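Local coordinates for endoglucanase (Ruminococcus champanellensis, PDB 6WQV), which probably cleaves internal beta-1,4 bonds of cellulose and related plant polysaccharides as a broad-specificity family 5 glycoside hydrolase, at residues A130-D133 against S134-R138; L270-I273 against Y274-F277. One frame throughout, in Å; residues are numbered along the deposited sequence.

Interaction 1: residues A130-D133 against S134-R138; sequences AQKD and SVNAR
D133 meets N136 through a water, a compact example of how an outer helix turn pairs polar side chains that do not bond directly. The water donates to D133 OD1 at 2.7 Å and accepts from N136 ND2 at 2.9 Å. The backbone carbonyl of the same aspartate takes the amide of A137 one turn on, with the donor 26° out of the carbonyl plane. S134 is served by two further waters. One accepts from its backbone N at 3.0 Å and donates to A130 O; the other lies 2.9 Å from S134 OG and gives a short 2.6 Å bond to Q131 OE1. Q131 reaches this second water because its chain folds at chi2 (-68°), which swings the amide back beside the serine. Its CB rests 3.9 Å from V135 CG2, while Q131 O receives V135 N almost head-on. K132 and N136 lie side by side and point the same way, K132 CG 3.7 Å from N136 ND2. This surface turn lies near the start of helix 129-149, which links barrel strands 113-117 and 157-160; on the side facing helix 179-197, N136 OD1 bonds T191, ND2 bonds S187, and V135 packs on Y188.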
ATOM      1  N   ALA A 130     -13.551 -11.057 -19.406  1.00 23.09           N
ATOM      2  CA  ALA A 130     -13.923 -10.168 -20.499  1.00 23.27           C
ATOM      3  C   ALA A 130     -13.002  -8.953 -20.575  1.00 22.24           C
ATOM      4  O   ALA A 130     -12.782  -8.421 -21.669  1.00 24.60           O
ATOM      5  CB  ALA A 130     -15.375  -9.717 -20.335  1.00 26.36           C
ATOM      6  N   GLN A 131     -12.465  -8.501 -19.442  1.00 21.21           N
ATOM      7  CA  GLN A 131     -11.588  -7.334 -19.416  1.00 18.73           C
ATOM      8  C   GLN A 131     -10.108  -7.690 -19.407  1.00 18.44           C
ATOM      9  O   GLN A 131      -9.274  -6.802 -19.608  1.00 17.76           O
ATOM     10  CB  GLN A 131     -11.917  -6.463 -18.198  1.00 19.06           C
ATOM     11  CG  GLN A 131     -13.264  -5.772 -18.305  1.00 20.60           C
ATOM     12  CD  GLN A 131     -13.276  -4.717 -19.400  1.00 22.32           C
ATOM     13  OE1 GLN A 131     -12.290  -4.009 -19.599  1.00 21.66           O
ATOM     14  NE2 GLN A 131     -14.386  -4.620 -20.122  1.00 25.48           N
ATOM     15  N   LYS A 132      -9.775  -8.968 -19.231  1.00 16.03           N
ATOM     16  CA  LYS A 132      -8.405  -9.376 -18.923  1.00 14.89           C
ATOM     17  C   LYS A 132      -7.380  -8.867 -19.928  1.00 15.59           C
ATOM     18  O   LYS A 132      -6.347  -8.310 -19.538  1.00 14.88           O
ATOM     19  CB  LYS A 132      -8.369 -10.900 -18.857  1.00 18.30           C
ATOM     20  CG  LYS A 132      -7.023 -11.506 -18.558  1.00 18.85           C
ATOM     21  CD  LYS A 132      -7.154 -13.019 -18.602  1.00 20.55           C
ATOM     22  CE  LYS A 132      -5.819 -13.719 -18.435  1.00 22.51           C
ATOM     23  NZ  LYS A 132      -5.977 -15.205 -18.469  1.00 25.87           N
ATOM     24  N   ASP A 133      -7.619  -9.082 -21.224  1.00 17.17           N
ATOM     25  CA  ASP A 133      -6.617  -8.701 -22.216  1.00 17.47           C
ATOM     26  C   ASP A 133      -6.403  -7.190 -22.224  1.00 16.62           C
ATOM     27  O   ASP A 133      -5.263  -6.715 -22.283  1.00 16.44           O
ATOM     28  CB  ASP A 133      -7.022  -9.195 -23.606  1.00 18.43           C
ATOM     29  CG  ASP A 133      -6.948 -10.705 -23.743  1.00 22.27           C
ATOM     30  OD1 ASP A 133      -6.364 -11.370 -22.860  1.00 23.07           O
ATOM     31  OD2 ASP A 133      -7.479 -11.223 -24.746  1.00 23.12           O
ATOM     32  N   SER A 134      -7.497  -6.423 -22.170  1.00 18.14           N
ATOM     33  CA  SER A 134      -7.404  -4.965 -22.154  1.00 16.70           C
ATOM     34  C   SER A 134      -6.667  -4.484 -20.915  1.00 16.35           C
ATOM     35  O   SER A 134      -5.812  -3.592 -20.991  1.00 15.48           O
ATOM     36  CB  SER A 134      -8.816  -4.381 -22.194  1.00 18.13           C
ATOM     37  OG  SER A 134      -8.826  -2.969 -22.066  1.00 20.94           O
ATOM     38  N   VAL A 135      -6.978  -5.071 -19.761  1.00 15.33           N
ATOM     39  CA  VAL A 135      -6.351  -4.636 -18.519  1.00 13.53           C
ATOM     40  C   VAL A 135      -4.869  -4.977 -18.517  1.00 13.79           C
ATOM     41  O   VAL A 135      -4.031  -4.163 -18.108  1.00 14.06           O
ATOM     42  CB  VAL A 135      -7.091  -5.244 -17.315  1.00 14.85           C
ATOM     43  CG1 VAL A 135      -6.351  -4.928 -16.034  1.00 15.79           C
ATOM     44  CG2 VAL A 135      -8.519  -4.729 -17.257  1.00 15.64           C
ATOM     45  N   ASN A 136      -4.513  -6.183 -18.969  1.00 13.31           N
ATOM     46  CA  ASN A 136      -3.101  -6.544 -19.024  1.00 13.37           C
ATOM     47  C   ASN A 136      -2.330  -5.592 -19.930  1.00 14.52           C
ATOM     48  O   ASN A 136      -1.196  -5.209 -19.614  1.00 13.70           O
ATOM     49  CB  ASN A 136      -2.937  -7.996 -19.475  1.00 13.37           C
ATOM     50  CG  ASN A 136      -2.954  -8.971 -18.316  1.00 15.92           C
ATOM     51  OD1 ASN A 136      -2.432  -8.688 -17.238  1.00 14.69           O
ATOM     52  ND2 ASN A 136      -3.548 -10.135 -18.537  1.00 17.74           N
ATOM     53  N   ALA A 137      -2.927  -5.186 -21.053  1.00 14.53           N
ATOM     54  CA  ALA A 137      -2.258  -4.235 -21.939  1.00 13.40           C
ATOM     55  C   ALA A 137      -2.052  -2.885 -21.256  1.00 14.96           C
ATOM     56  O   ALA A 137      -0.981  -2.276 -21.377  1.00 15.39           O
ATOM     57  CB  ALA A 137      -3.062  -4.060 -23.227  1.00 13.85           C
ATOM     58  N   ARG A 138      -3.066  -2.396 -20.536  1.00 12.94           N
ATOM     59  CA  ARG A 138      -2.942  -1.107 -19.862  1.00 12.45           C
ATOM     60  C   ARG A 138      -1.956  -1.189 -18.708  1.00 14.56           C
ATOM     61  O   ARG A 138      -1.137  -0.280 -18.516  1.00 12.74           O
ATOM     62  CB  ARG A 138      -4.317  -0.649 -19.381  1.00 13.21           C
ATOM     63  CG  ARG A 138      -4.308   0.678 -18.649  1.00 12.59           C
ATOM     64  CD  ARG A 138      -5.677   1.320 -18.607  1.00 13.12           C
ATOM     65  NE  ARG A 138      -5.657   2.546 -17.807  1.00 14.22           N
ATOM     66  CZ  ARG A 138      -6.588   3.490 -17.857  1.00 15.22           C
ATOM     67  NH1 ARG A 138      -7.626   3.363 -18.666  1.00 17.83           N
ATOM     68  NH2 ARG A 138      -6.481   4.572 -17.089  1.00 16.21           N
TER
HETATM   69  O   HOH W   1     -10.200  -7.478 -22.921  1.00 18.80           O
HETATM   70  O   HOH W   2     -11.702  -2.887 -21.905  1.00 29.78           O
HETATM   71  O   HOH W   3      -4.228 -11.238 -21.136  1.00 22.02           O

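Interaction 2: residues L270-I273 against Y274-F277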
ATOM      1  N   LEU A 270      -3.426 -12.289  12.869  1.00 14.27           N
ATOM      2  CA  LEU A 270      -2.060 -12.067  12.410  1.00 13.06           C
ATOM      3  C   LEU A 270      -1.340 -13.387  12.177  1.00 13.84           C
ATOM      4  O   LEU A 270      -0.560 -13.514  11.225  1.00 14.78           O
ATOM      5  CB  LEU A 270      -1.316 -11.163  13.395  1.00 13.82           C
ATOM      6  CG  LEU A 270      -1.924  -9.761  13.489  1.00 15.35           C
ATOM      7  CD1 LEU A 270      -1.264  -8.934  14.580  1.00 16.95           C
ATOM      8  CD2 LEU A 270      -1.831  -9.016  12.155  1.00 19.39           C
ATOM      9  N   GLN A 271      -1.604 -14.386  13.021  1.00 13.30           N
ATOM     10  CA  GLN A 271      -1.041 -15.715  12.804  1.00 13.20           C
ATOM     11  C   GLN A 271      -1.480 -16.294  11.465  1.00 16.94           C
ATOM     12  O   GLN A 271      -0.714 -17.023  10.823  1.00 17.70           O
ATOM     13  CB  GLN A 271      -1.462 -16.642  13.946  1.00 17.74           C
ATOM     14  CG  GLN A 271      -0.957 -18.065  13.843  1.00 22.31           C
ATOM     15  CD  GLN A 271      -1.413 -18.931  15.013  1.00 32.20           C
ATOM     16  OE1 GLN A 271      -0.603 -19.338  15.847  1.00 38.52           O
ATOM     17  NE2 GLN A 271      -2.712 -19.210  15.079  1.00 32.30           N
ATOM     18  N   GLU A 272      -2.699 -15.973  11.019  1.00 15.56           N
ATOM     19  CA  GLU A 272      -3.164 -16.486   9.731  1.00 17.30           C
ATOM     20  C   GLU A 272      -2.347 -15.904   8.582  1.00 15.03           C
ATOM     21  O   GLU A 272      -2.063 -16.604   7.599  1.00 16.37           O
ATOM     22  CB  GLU A 272      -4.645 -16.162   9.535  1.00 18.30           C
ATOM     23  CG  GLU A 272      -5.583 -17.017  10.354  1.00 25.70           C
ATOM     24  CD  GLU A 272      -5.517 -18.477   9.972  1.00 31.17           C
ATOM     25  OE1 GLU A 272      -5.974 -18.821   8.862  1.00 34.15           O
ATOM     26  OE2 GLU A 272      -4.995 -19.279  10.777  1.00 33.61           O
ATOM     27  N   ILE A 273      -1.988 -14.624   8.668  1.00 14.54           N
ATOM     28  CA  ILE A 273      -1.109 -14.034   7.660  1.00 13.01           C
ATOM     29  C   ILE A 273       0.238 -14.741   7.660  1.00 16.78           C
ATOM     30  O   ILE A 273       0.784 -15.081   6.603  1.00 16.89           O
ATOM     31  CB  ILE A 273      -0.967 -12.518   7.893  1.00 12.89           C
ATOM     32  CG1 ILE A 273      -2.343 -11.849   7.808  1.00 14.20           C
ATOM     33  CG2 ILE A 273       0.009 -11.912   6.896  1.00 16.53           C
ATOM     34  CD1 ILE A 273      -2.382 -10.395   8.251  1.00 14.90           C
ATOM     35  N   TYR A 274       0.809 -14.955   8.848  1.00 14.84           N
ATOM     36  CA  TYR A 274       2.072 -15.670   8.948  1.00 15.96           C
ATOM     37  C   TYR A 274       1.962 -17.067   8.353  1.00 16.27           C
ATOM     38  O   TYR A 274       2.807 -17.485   7.549  1.00 20.88           O
ATOM     39  CB  TYR A 274       2.480 -15.746  10.419  1.00 17.42           C
ATOM     40  CG  TYR A 274       3.698 -16.589  10.670  1.00 20.25           C
ATOM     41  CD1 TYR A 274       4.946 -16.180  10.228  1.00 23.55           C
ATOM     42  CD2 TYR A 274       3.605 -17.792  11.354  1.00 20.58           C
ATOM     43  CE1 TYR A 274       6.069 -16.950  10.458  1.00 28.12           C
ATOM     44  CE2 TYR A 274       4.719 -18.564  11.593  1.00 24.83           C
ATOM     45  CZ  TYR A 274       5.947 -18.144  11.138  1.00 29.87           C
ATOM     46  OH  TYR A 274       7.056 -18.922  11.376  1.00 36.42           O
ATOM     47  N   ASN A 275       0.924 -17.809   8.743  1.00 16.84           N
ATOM     48  CA  ASN A 275       0.801 -19.190   8.297  1.00 18.38           C
ATOM     49  C   ASN A 275       0.567 -19.278   6.795  1.00 17.32           C
ATOM     50  O   ASN A 275       1.017 -20.235   6.162  1.00 19.13           O
ATOM     51  CB  ASN A 275      -0.349 -19.883   9.021  1.00 19.19           C
ATOM     52  CG  ASN A 275      -0.018 -20.235  10.450  1.00 28.05           C
ATOM     53  OD1 ASN A 275       1.150 -20.309  10.832  1.00 32.15           O
ATOM     54  ND2 ASN A 275      -1.051 -20.471  11.252  1.00 30.22           N
ATOM     55  N   SER A 276      -0.143 -18.302   6.221  1.00 18.70           N
ATOM     56  CA  SER A 276      -0.473 -18.340   4.798  1.00 20.83           C
ATOM     57  C   SER A 276       0.739 -18.035   3.923  1.00 19.56           C
ATOM     58  O   SER A 276       0.845 -18.574   2.811  1.00 22.13           O
ATOM     59  CB  SER A 276      -1.587 -17.329   4.508  1.00 19.61           C
ATOM     60  OG  SER A 276      -2.800 -17.681   5.156  1.00 22.40           O
ATOM     61  N   PHE A 277       1.656 -17.194   4.404  1.00 18.29           N
ATOM     62  CA  PHE A 277       2.747 -16.677   3.581  1.00 18.43           C
ATOM     63  C   PHE A 277       4.117 -16.878   4.225  1.00 20.19           C
ATOM     64  O   PHE A 277       4.891 -17.719   3.764  1.00 22.26           O
ATOM     65  CB  PHE A 277       2.477 -15.209   3.246  1.00 18.87           C
ATOM     66  CG  PHE A 277       1.225 -15.010   2.435  1.00 19.60           C
ATOM     67  CD1 PHE A 277       1.165 -15.446   1.128  1.00 21.93           C
ATOM     68  CD2 PHE A 277       0.100 -14.429   2.995  1.00 19.28           C
ATOM     69  CE1 PHE A 277       0.017 -15.286   0.380  1.00 23.31           C
ATOM     70  CE2 PHE A 277      -1.053 -14.264   2.252  1.00 20.70           C
ATOM     71  CZ  PHE A 277      -1.095 -14.697   0.938  1.00 21.88           C
TER
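Four main-chain bonds join L270-I273 to Y274-F277, each amide reaching the carbonyl four residues back, and their straightness falls along the turn. Y274 N to L270 O is nearly straight and in the carbonyl plane; F277 N to I273 O, 3.2 Å long, is the most bent, at 138°, where the helix widens into a pi-type turn at 274-277. E272 O is gripped twice. S276 N donates to it at 2.9 Å, and S276 OG donates at 2.8 Å from the other face of the carbonyl plane. With OG beside its own backbone N (chi1 -65°), the hydroxyl comes within reach of the same carbonyl as its amide.

Q271 and N275 meet by packing, not by a bond. N275 lays its amide against the extended chain of Q271, with ND2 3.5 Å from Q271 CG, and the two amide planes are only 21° apart. N275 CG also lies 3.3 Å from Q271 O, whose bond goes to the backbone N275 N. The carboxylate of E272 stands almost perpendicular to the N275 amide and approaches it distantly, OE2 4.1 Å from ND2. Were N275 cut back to an alanine, Q271 CG would probably lose the amide that lies against it, and the Q271 chain would be freer to turn.

The aromatic side chains meet backbone carbonyls across the turn. Y274 CB lies 3.5 Å from Q271 O, which sits at the edge of the tyrosine ring, and the ring meets Y314 beyond this turn. F277 brings CD2 to 3.7 Å from I273 O, while I273 and F277 both pack on V284 and I240 of the barrel strands.

Chemically the turn is thus two-sided: apolar side chains seal it against the barrel, amides and a carboxylate occupy another flank, and the serine hydroxyl supplies a second donor to a carbonyl that the helix already uses.

From the N terminus, the chain meets interaction 1 first, on helix 129-149, which follows barrel strand 113-117 and leads to strand 157-160. Interaction 2 comes well over a hundred residues later, on helix 263-278, between strands 236-241 and 284-289. Neither contact closes a long loop; each spans about two turns of a single helix, and the two follow in series without nesting or crossing. The centres of interaction 1 and interaction 2 are about 31 Å apart, and the two do not touch. Both helices belong to the outer layer of one eight-stranded TIM barrel. Interaction 1 belongs to a surface turn beside helix 179-197, whereas interaction 2 lies against the strands, with the I273 side chain about 12 Å from a bound glucose unit.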